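Local coordinates for Alr1010 protein (Nostoc, PDB 3URG) that probably binds calcium ions as a small cyanobacterial calcium-binding protein, at residues 53-57 with 88-94; 81-87 with 100-105. All blocks are in the same frame, centred on the assembly; numbering follows the deposited sequence.

Contact 1: residues 53-57 with 88-94. With NA (sodium ion), chain C; MNB (5-mercapto-2-nitro-benzoic acid), chain B.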
ATOM      1  N   TYR A  53      -2.733   4.632  -7.125  1.00 34.99           N
ATOM      2  CA  TYR A  53      -3.715   5.052  -6.129  1.00 37.40           C
ATOM      3  C   TYR A  53      -5.089   4.473  -6.465  1.00 36.65           C
ATOM      4  O   TYR A  53      -5.745   3.864  -5.616  1.00 32.48           O
ATOM      5  CB  TYR A  53      -3.790   6.589  -6.037  1.00 36.59           C
ATOM      6  CG  TYR A  53      -4.711   7.091  -4.939  1.00 37.30           C
ATOM      7  CD1 TYR A  53      -4.229   7.315  -3.650  1.00 42.37           C
ATOM      8  CD2 TYR A  53      -6.056   7.337  -5.186  1.00 39.19           C
ATOM      9  CE1 TYR A  53      -5.063   7.778  -2.636  1.00 48.65           C
ATOM     10  CE2 TYR A  53      -6.905   7.796  -4.165  1.00 40.39           C
ATOM     11  CZ  TYR A  53      -6.396   8.015  -2.903  1.00 46.91           C
ATOM     12  OH  TYR A  53      -7.222   8.472  -1.903  1.00 55.20           O
ATOM     13  N   TYR A  54      -5.527   4.683  -7.703  1.00 31.86           N
ATOM     14  CA  TYR A  54      -6.804   4.140  -8.174  1.00 36.58           C
ATOM     15  C   TYR A  54      -6.825   2.618  -8.190  1.00 37.80           C
ATOM     16  O   TYR A  54      -7.843   2.002  -7.872  1.00 37.12           O
ATOM     17  CB  TYR A  54      -7.151   4.669  -9.578  1.00 40.43           C
ATOM     18  CG  TYR A  54      -7.553   6.141  -9.593  1.00 50.81           C
ATOM     19  CD1 TYR A  54      -8.205   6.710  -8.508  1.00 49.91           C
ATOM     20  CD2 TYR A  54      -7.293   6.951 -10.702  1.00 53.34           C
ATOM     21  CE1 TYR A  54      -8.578   8.047  -8.510  1.00 61.28           C
ATOM     22  CE2 TYR A  54      -7.669   8.293 -10.716  1.00 55.69           C
ATOM     23  CZ  TYR A  54      -8.312   8.832  -9.619  1.00 68.10           C
ATOM     24  OH  TYR A  54      -8.690  10.160  -9.619  1.00 81.63           O
ATOM     25  N   TYR A  55      -5.719   1.998  -8.576  1.00 33.68           N
ATOM     26  CA  TYR A  55      -5.699   0.539  -8.583  1.00 29.98           C
ATOM     27  C   TYR A  55      -5.939  -0.003  -7.165  1.00 35.51           C
ATOM     28  O   TYR A  55      -6.801  -0.852  -6.953  1.00 33.43           O
ATOM     29  CB  TYR A  55      -4.403  -0.016  -9.189  1.00 29.78           C
ATOM     30  CG  TYR A  55      -4.220  -1.516  -8.990  1.00 34.19           C
ATOM     31  CD1 TYR A  55      -4.889  -2.445  -9.790  1.00 43.83           C
ATOM     32  CD2 TYR A  55      -3.366  -1.996  -8.008  1.00 42.97           C
ATOM     33  CE1 TYR A  55      -4.705  -3.819  -9.608  1.00 45.71           C
ATOM     34  CE2 TYR A  55      -3.177  -3.359  -7.821  1.00 47.05           C
ATOM     35  CZ  TYR A  55      -3.843  -4.261  -8.617  1.00 47.31           C
ATOM     36  OH  TYR A  55      -3.628  -5.609  -8.397  1.00 56.70           O
ATOM     37  N   LEU A  56      -5.202   0.502  -6.203  1.00 29.64           N
ATOM     38  CA  LEU A  56      -5.305   0.042  -4.846  1.00 28.73           C
ATOM     39  C   LEU A  56      -6.672   0.331  -4.249  1.00 34.32           C
ATOM     40  O   LEU A  56      -7.273  -0.504  -3.625  1.00 33.25           O
ATOM     41  CB  LEU A  56      -4.206   0.657  -4.009  1.00 28.16           C
ATOM     42  CG  LEU A  56      -2.799   0.149  -4.237  1.00 28.54           C
ATOM     43  CD1 LEU A  56      -1.814   0.930  -3.526  1.00 29.98           C
ATOM     44  CD2 LEU A  56      -2.655  -1.265  -3.922  1.00 26.98           C
ATOM     45  N   ASP A  57      -7.170   1.511  -4.522  1.00 30.38           N
ATOM     46  CA  ASP A  57      -8.498   1.896  -4.080  1.00 31.98           C
ATOM     47  C   ASP A  57      -9.546   0.979  -4.670  1.00 40.21           C
ATOM     48  O   ASP A  57     -10.542   0.700  -4.032  1.00 41.75           O
ATOM     49  CB  ASP A  57      -8.834   3.326  -4.478  1.00 34.59           C
ATOM     50  CG  ASP A  57      -9.996   3.893  -3.672  1.00 48.80           C
ATOM     51  OD1 ASP A  57     -10.643   4.851  -4.148  1.00 55.66           O
ATOM     52  OD2 ASP A  57     -10.258   3.384  -2.561  1.00 48.48           O
ATOM     53  N   MET A  88      -8.126   4.189   1.294  1.00 38.30           N
ATOM     54  CA  MET A  88      -6.952   4.965   0.943  1.00 33.30           C
ATOM     55  C   MET A  88      -7.018   6.266   1.716  1.00 42.78           C
ATOM     56  O   MET A  88      -8.103   6.795   1.953  1.00 45.49           O
ATOM     57  CB  MET A  88      -6.914   5.263  -0.557  1.00 37.36           C
ATOM     58  CG  MET A  88      -6.944   4.017  -1.439  1.00 34.96           C
ATOM     59  SD  MET A  88      -5.612   2.868  -1.031  1.00 36.94           S
ATOM     60  CE  MET A  88      -4.156   3.737  -1.612  1.00 35.98           C
ATOM     61  N   ALA A  89      -5.891   6.800   2.086  1.00 46.73           N
ATOM     62  CA  ALA A  89      -5.864   8.089   2.688  1.00 51.17           C
ATOM     63  C   ALA A  89      -6.192   9.076   1.616  1.00 61.04           C
ATOM     64  O   ALA A  89      -5.921   8.852   0.482  1.00 54.80           O
ATOM     65  CB  ALA A  89      -4.547   8.352   3.236  1.00 40.28           C
ATOM     66  N   PRO A  90      -6.704  10.224   1.989  1.00 67.13           N
ATOM     67  CA  PRO A  90      -6.947  11.232   0.985  1.00 66.57           C
ATOM     68  C   PRO A  90      -5.629  11.531   0.319  1.00 64.50           C
ATOM     69  O   PRO A  90      -4.578  11.332   0.866  1.00 66.99           O
ATOM     70  CB  PRO A  90      -7.396  12.425   1.810  1.00 67.45           C
ATOM     71  CG  PRO A  90      -6.940  12.138   3.182  1.00 68.28           C
ATOM     72  CD  PRO A  90      -7.062  10.704   3.329  1.00 69.13           C
ATOM     73  N   ASP A  91      -5.710  11.906  -0.931  1.00 63.28           N
ATOM     74  CA  ASP A  91      -4.583  11.806  -1.858  1.00 66.69           C
ATOM     75  C   ASP A  91      -3.562  12.943  -1.745  1.00 68.91           C
ATOM     76  O   ASP A  91      -2.896  13.282  -2.724  1.00 69.65           O
ATOM     77  CB  ASP A  91      -5.058  11.615  -3.314  1.00 67.75           C
ATOM     78  CG  ASP A  91      -5.970  12.737  -3.804  1.00 68.99           C
ATOM     79  OD1 ASP A  91      -6.151  13.745  -3.082  1.00 58.44           O
ATOM     80  OD2 ASP A  91      -6.505  12.603  -4.931  1.00 72.85           O
ATOM     81  N   ASP A  92      -3.416  13.514  -0.551  1.00 69.39           N
ATOM     82  CA  ASP A  92      -2.512  14.656  -0.383  1.00 69.40           C
ATOM     83  C   ASP A  92      -1.021  14.319  -0.526  1.00 66.28           C
ATOM     84  O   ASP A  92      -0.241  15.150  -0.989  1.00 63.69           O
ATOM     85  CB  ASP A  92      -2.785  15.416   0.924  1.00 74.53           C
ATOM     86  CG  ASP A  92      -3.064  14.495   2.094  1.00 80.24           C
ATOM     87  OD1 ASP A  92      -4.246  14.395   2.495  1.00 72.86           O
ATOM     88  OD2 ASP A  92      -2.107  13.881   2.617  1.00 86.73           O
ATOM     89  N   GLU A  93      -0.629  13.105  -0.148  1.00 58.90           N
ATOM     90  CA  GLU A  93       0.778  12.711  -0.229  1.00 57.50           C
ATOM     91  C   GLU A  93       0.991  11.614  -1.279  1.00 56.90           C
ATOM     92  O   GLU A  93       1.979  10.873  -1.251  1.00 50.64           O
ATOM     93  CB  GLU A  93       1.287  12.269   1.145  1.00 59.89           C
ATOM     94  CG  GLU A  93       1.095  13.321   2.239  1.00 63.67           C
ATOM     95  N   CYS A  94       0.052  11.539  -2.216  1.00 50.47           N
ATOM     96  CA  CYS A  94       0.049  10.505  -3.242  1.00 56.64           C
ATOM     97  C   CYS A  94       1.366  10.388  -4.008  1.00 56.47           C
ATOM     98  O   CYS A  94       1.791   9.285  -4.344  1.00 52.60           O
ATOM     99  CB  CYS A  94      -1.090  10.754  -4.225  1.00 59.96           C
ATOM    100  SG  CYS A  94      -1.196   9.507  -5.512  1.00 58.30           S
TER
HETATM  101 NA    NA C 127     -11.907  -0.781  -2.498  1.00 47.87          NA
HETATM  102  C6  MNB B 401      -3.960  12.897  -7.300  1.00 64.46           C
HETATM  103  C1  MNB B 401      -3.723  14.004  -8.050  1.00 72.21           C
HETATM  104  C2  MNB B 401      -2.673  13.968  -9.025  1.00 71.67           C
HETATM  105  C3  MNB B 401      -1.895  12.777  -9.185  1.00 57.42           C
HETATM  106  C4  MNB B 401      -2.146  11.638  -8.401  1.00 47.57           C
HETATM  107  C5  MNB B 401      -3.147  11.677  -7.479  1.00 50.42           C
HETATM  108  S5  MNB B 401      -3.506  10.268  -6.500  1.00 55.75           S
HETATM  109  C10 MNB B 401      -4.600  15.187  -7.778  1.00 82.06           C
HETATM  110  O12 MNB B 401      -4.436  16.250  -8.337  1.00 90.33           O
HETATM  111  O11 MNB B 401      -5.553  15.113  -6.789  1.00 88.22           O
HETATM  112  N7  MNB B 401      -2.320  15.071  -9.877  1.00 79.69           N
HETATM  113  O9  MNB B 401      -1.320  14.944 -10.698  1.00 74.71           O
HETATM  114  O8  MNB B 401      -3.013  16.161  -9.907  1.00 87.32           O
HETATM  115  O   HOH W   1     -10.723   4.816   0.026  1.00 52.65           O
HETATM  116  O   HOH W   2     -12.852   1.899  -2.267  1.00 45.62           O
HETATM  117  O   HOH W   3     -13.450  -1.873  -4.496  1.00 53.85           O
HETATM  118  O   HOH W   4     -13.884  -1.439  -0.697  1.00 54.27           O
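Tyr53 OH donates a hydrogen bond to the carbonyl oxygen Ala89 O at 2.7 Å, the single direct hydrogen bond between helical residues 53-57 and loop residues 88-94. That oxygen lies at the edge of the phenol ring, in its plane, yet the hydroxyl approaches from above the carbonyl plane, 36° out of it. With CG anti to the backbone N (chi1 -175°), the ring leaves the helix toward the loop.

Aliphatic carbons flank the ring, each offset toward its rim. Asp91 CB makes a CH-pi contact over one face, 4.1 Å from the centroid of the Tyr53 ring; Met88 CG lies over the opposite face. Met88, bent at chi2 and chi3, folds back so that its CE reaches Leu56 CB at 3.9 Å, while its CG crosses Asp57 at a slant, touching CB and OD2.

Cys94 SG stands 5.0 Å from the Tyr53 ring centroid, oblique to the ring, in a sulfur-aromatic contact. The mercapto-nitrobenzoate lies beside this cysteine, its S5 3.7 Å from Tyr53 CB, and Tyr53, Asp91 and Cys94 form part of its pocket with Glu46 and Met50.

Water and metal add a second polar path. One water donates to Asp57 OD2 and accepts from Met88 N, at 3.0 Å from each, bridging carboxylate and loop backbone. A second water donates to the same oxygen and also coordinates the sodium ion. Asp57 O is a direct ligand of that metal at 2.5 Å, and Leu60 O is another.

Helix 45-59 is thereby joined to the connection between strands 77-86 and 99-104: Leu56 also packs on Met98 and Leu117, Met88 on Phe62 and Val100, and Ala89 shares a backbone hydrogen bond with Tyr99.

Contact 2: residues 81-87 with 100-105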
ATOM      1  N   LYS A  81       0.227  -2.035  16.151  1.00 39.62           N
ATOM      2  CA  LYS A  81      -1.183  -1.802  16.452  1.00 36.07           C
ATOM      3  C   LYS A  81      -2.085  -2.693  15.594  1.00 41.38           C
ATOM      4  O   LYS A  81      -1.787  -2.947  14.427  1.00 34.40           O
ATOM      5  CB  LYS A  81      -1.556  -0.336  16.193  1.00 36.48           C
ATOM      6  CG  LYS A  81      -1.403   0.624  17.373  1.00 47.19           C
ATOM      7  CD  LYS A  81      -2.058   1.967  17.053  1.00 53.32           C
ATOM      8  CE  LYS A  81      -2.710   2.598  18.290  1.00 62.32           C
ATOM      9  NZ  LYS A  81      -3.696   1.673  18.953  1.00 65.42           N
ATOM     10  N   THR A  82      -3.197  -3.140  16.168  1.00 41.04           N
ATOM     11  CA  THR A  82      -4.183  -3.916  15.416  1.00 38.74           C
ATOM     12  C   THR A  82      -5.347  -3.019  15.050  1.00 35.15           C
ATOM     13  O   THR A  82      -6.056  -2.513  15.919  1.00 39.82           O
ATOM     14  CB  THR A  82      -4.675  -5.153  16.197  1.00 44.52           C
ATOM     15  OG1 THR A  82      -3.613  -6.110  16.274  1.00 42.04           O
ATOM     16  CG2 THR A  82      -5.865  -5.791  15.480  1.00 46.35           C
ATOM     17  N   VAL A  83      -5.550  -2.812  13.755  1.00 27.92           N
ATOM     18  CA  VAL A  83      -6.444  -1.748  13.325  1.00 34.16           C
ATOM     19  C   VAL A  83      -7.365  -2.214  12.229  1.00 38.96           C
ATOM     20  O   VAL A  83      -7.125  -3.249  11.618  1.00 36.99           O
ATOM     21  CB  VAL A  83      -5.650  -0.535  12.805  1.00 32.98           C
ATOM     22  CG1 VAL A  83      -4.699  -0.023  13.885  1.00 38.02           C
ATOM     23  CG2 VAL A  83      -4.860  -0.899  11.539  1.00 38.28           C
ATOM     24  N   GLU A  84      -8.420  -1.447  11.986  1.00 40.67           N
ATOM     25  CA  GLU A  84      -9.201  -1.629  10.773  1.00 43.82           C
ATOM     26  C   GLU A  84      -8.640  -0.695   9.721  1.00 44.20           C
ATOM     27  O   GLU A  84      -8.455   0.496   9.971  1.00 38.70           O
ATOM     28  CB  GLU A  84     -10.672  -1.289  10.998  1.00 54.37           C
ATOM     29  CG  GLU A  84     -11.470  -2.362  11.709  1.00 68.12           C
ATOM     30  CD  GLU A  84     -12.948  -2.012  11.798  1.00 74.82           C
ATOM     31  OE1 GLU A  84     -13.526  -1.562  10.786  1.00 77.83           O
ATOM     32  OE2 GLU A  84     -13.531  -2.188  12.883  1.00 78.05           O
ATOM     33  N   VAL A  85      -8.349  -1.235   8.546  1.00 38.81           N
ATOM     34  CA  VAL A  85      -7.921  -0.409   7.437  1.00 31.32           C
ATOM     35  C   VAL A  85      -9.179   0.039   6.693  1.00 36.64           C
ATOM     36  O   VAL A  85      -9.898  -0.786   6.124  1.00 35.04           O
ATOM     37  CB  VAL A  85      -7.002  -1.187   6.506  1.00 37.66           C
ATOM     38  CG1 VAL A  85      -6.455  -0.273   5.432  1.00 33.48           C
ATOM     39  CG2 VAL A  85      -5.878  -1.841   7.307  1.00 34.37           C
ATOM     40  N   LEU A  86      -9.434   1.345   6.717  1.00 38.09           N
ATOM     41  CA  LEU A  86     -10.717   1.910   6.285  1.00 39.09           C
ATOM     42  C   LEU A  86     -10.780   2.276   4.803  1.00 38.86           C
ATOM     43  O   LEU A  86     -11.854   2.290   4.204  1.00 39.47           O
ATOM     44  CB  LEU A  86     -11.035   3.154   7.114  1.00 43.86           C
ATOM     45  CG  LEU A  86     -11.707   2.985   8.487  1.00 53.29           C
ATOM     46  CD1 LEU A  86     -11.601   1.567   9.042  1.00 49.40           C
ATOM     47  CD2 LEU A  86     -11.161   4.005   9.463  1.00 51.87           C
ATOM     48  N   GLY A  87      -9.635   2.597   4.217  1.00 38.10           N
ATOM     49  CA  GLY A  87      -9.603   3.021   2.827  1.00 38.48           C
ATOM     50  C   GLY A  87      -8.288   3.708   2.525  1.00 43.21           C
ATOM     51  O   GLY A  87      -7.418   3.782   3.396  1.00 43.06           O
ATOM     52  N   VAL A 100      -2.840   4.592   3.618  1.00 30.16           N
ATOM     53  CA  VAL A 100      -4.204   4.210   3.888  1.00 33.18           C
ATOM     54  C   VAL A 100      -4.617   4.802   5.221  1.00 39.98           C
ATOM     55  O   VAL A 100      -3.782   5.129   6.067  1.00 35.77           O
ATOM     56  CB  VAL A 100      -4.370   2.691   3.946  1.00 32.88           C
ATOM     57  CG1 VAL A 100      -4.183   2.065   2.536  1.00 32.87           C
ATOM     58  CG2 VAL A 100      -3.398   2.091   4.956  1.00 33.33           C
ATOM     59  N   GLU A 101      -5.915   4.943   5.408  1.00 40.39           N
ATOM     60  CA  GLU A 101      -6.421   5.358   6.695  1.00 48.49           C
ATOM     61  C   GLU A 101      -6.789   4.147   7.530  1.00 36.77           C
ATOM     62  O   GLU A 101      -7.443   3.232   7.033  1.00 38.43           O
ATOM     63  CB  GLU A 101      -7.653   6.212   6.521  1.00 65.08           C
ATOM     64  CG  GLU A 101      -8.568   6.081   7.697  1.00 83.89           C
ATOM     65  CD  GLU A 101      -9.713   7.019   7.591  1.00102.65           C
ATOM     66  OE1 GLU A 101     -10.539   7.079   8.528  1.00112.35           O
ATOM     67  OE2 GLU A 101      -9.777   7.700   6.549  1.00104.94           O
ATOM     68  N   VAL A 102      -6.389   4.160   8.804  1.00 32.45           N
ATOM     69  CA  VAL A 102      -6.628   3.040   9.721  1.00 29.96           C
ATOM     70  C   VAL A 102      -7.228   3.542  11.027  1.00 41.15           C
ATOM     71  O   VAL A 102      -6.986   4.683  11.421  1.00 39.59           O
ATOM     72  CB  VAL A 102      -5.326   2.256  10.026  1.00 33.73           C
ATOM     73  CG1 VAL A 102      -4.593   1.909   8.703  1.00 32.81           C
ATOM     74  CG2 VAL A 102      -4.399   3.045  10.939  1.00 33.72           C
ATOM     75  N   ALA A 103      -8.020   2.703  11.692  1.00 41.96           N
ATOM     76  CA  ALA A 103      -8.660   3.112  12.942  1.00 43.00           C
ATOM     77  C   ALA A 103      -8.452   2.067  14.015  1.00 42.67           C
ATOM     78  O   ALA A 103      -8.570   0.874  13.752  1.00 42.90           O
ATOM     79  CB  ALA A 103     -10.156   3.356  12.732  1.00 44.47           C
ATOM     80  N   ASP A 104      -8.132   2.493  15.232  1.00 45.48           N
ATOM     81  CA  ASP A 104      -8.269   1.551  16.335  1.00 52.53           C
ATOM     82  C   ASP A 104      -9.575   1.851  17.051  1.00 49.97           C
ATOM     83  O   ASP A 104      -9.851   2.983  17.444  1.00 49.81           O
ATOM     84  CB  ASP A 104      -7.041   1.466  17.262  1.00 67.01           C
ATOM     85  CG  ASP A 104      -6.724   2.763  17.953  1.00 77.61           C
ATOM     86  OD1 ASP A 104      -6.854   3.826  17.318  1.00 82.25           O
ATOM     87  OD2 ASP A 104      -6.319   2.715  19.134  1.00 87.76           O
ATOM     88  N   ILE A 105     -10.397   0.823  17.156  1.00 44.53           N
ATOM     89  CA  ILE A 105     -11.766   0.971  17.606  1.00 45.55           C
ATOM     90  C   ILE A 105     -11.896   0.642  19.093  1.00 48.63           C
ATOM     91  O   ILE A 105     -12.996   0.610  19.645  1.00 52.85           O
ATOM     92  CB  ILE A 105     -12.664   0.061  16.775  1.00 46.40           C
ATOM     93  CG1 ILE A 105     -12.207  -1.388  16.934  1.00 45.13           C
ATOM     94  CG2 ILE A 105     -12.590   0.462  15.313  1.00 44.51           C
ATOM     95  CD1 ILE A 105     -13.084  -2.374  16.234  1.00 49.36           C
TER
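Neighbouring antiparallel strands 77-86 and 99-104 of the sheet meet here, with Glu84 opposite Ala103 as a hydrogen-bonded pair: Glu84 N to Ala103 O at 2.9 Å and Ala103 N to Glu84 O at 2.8 Å, both in the carbonyl plane. Val85 and Val102 follow as a non-hydrogen-bonded pair, CA atoms 4.3 Å apart. The register then slips by one residue, since Leu86 N bonds to Glu101 O and Glu101 N to Gly87 O; this is a beta bulge, at which the chain turns a corner. The strand segments run at 131° between their directions, well short of straight antiparallel.

On the face of Val85 and Val102, Val83 CG2 presses against Val102 CB at 3.5 Å, and Val85 CG1 meets Val100 CG2; Trp68 and Phe64 of strand 64-72 add to this apolar layer. On the other face, with Glu84 and Ala103, Leu86 CD2 touches both Ala103 CB, a tight 3.5 Å away, and Glu101 OE1. The extended Glu101 side chain, its CG roughly anti to the backbone N (chi1 151°), crosses Leu86 at a slant. Near the far end Lys81, bent at chi3 and chi4, brings NZ to Asp104 OD2 at 2.8 Å, a salt bridge whose hydrogen bond is weak.

How the contacts relate
From the N terminus, helix 45-59 comes first and supplies residues 53-57, after which the chain passes through strands 64-72 and 77-86. Residues 81-87 open contact 2, and the chain runs straight on into 88-94, which closes contact 1 over a gap of 30 residues. Strand 99-104 then closes contact 2 over a shorter 12-residue gap. The two closures therefore cross: residues 88-94 lie between the two strands in sequence, in the connection that joins them. The contact centres are about 15 Å apart, but they touch where Met88 SD packs on Val100 CG1 at 3.9 Å. Contact 2 holds two sheet strands together, and contact 1 fastens their connection to the helix.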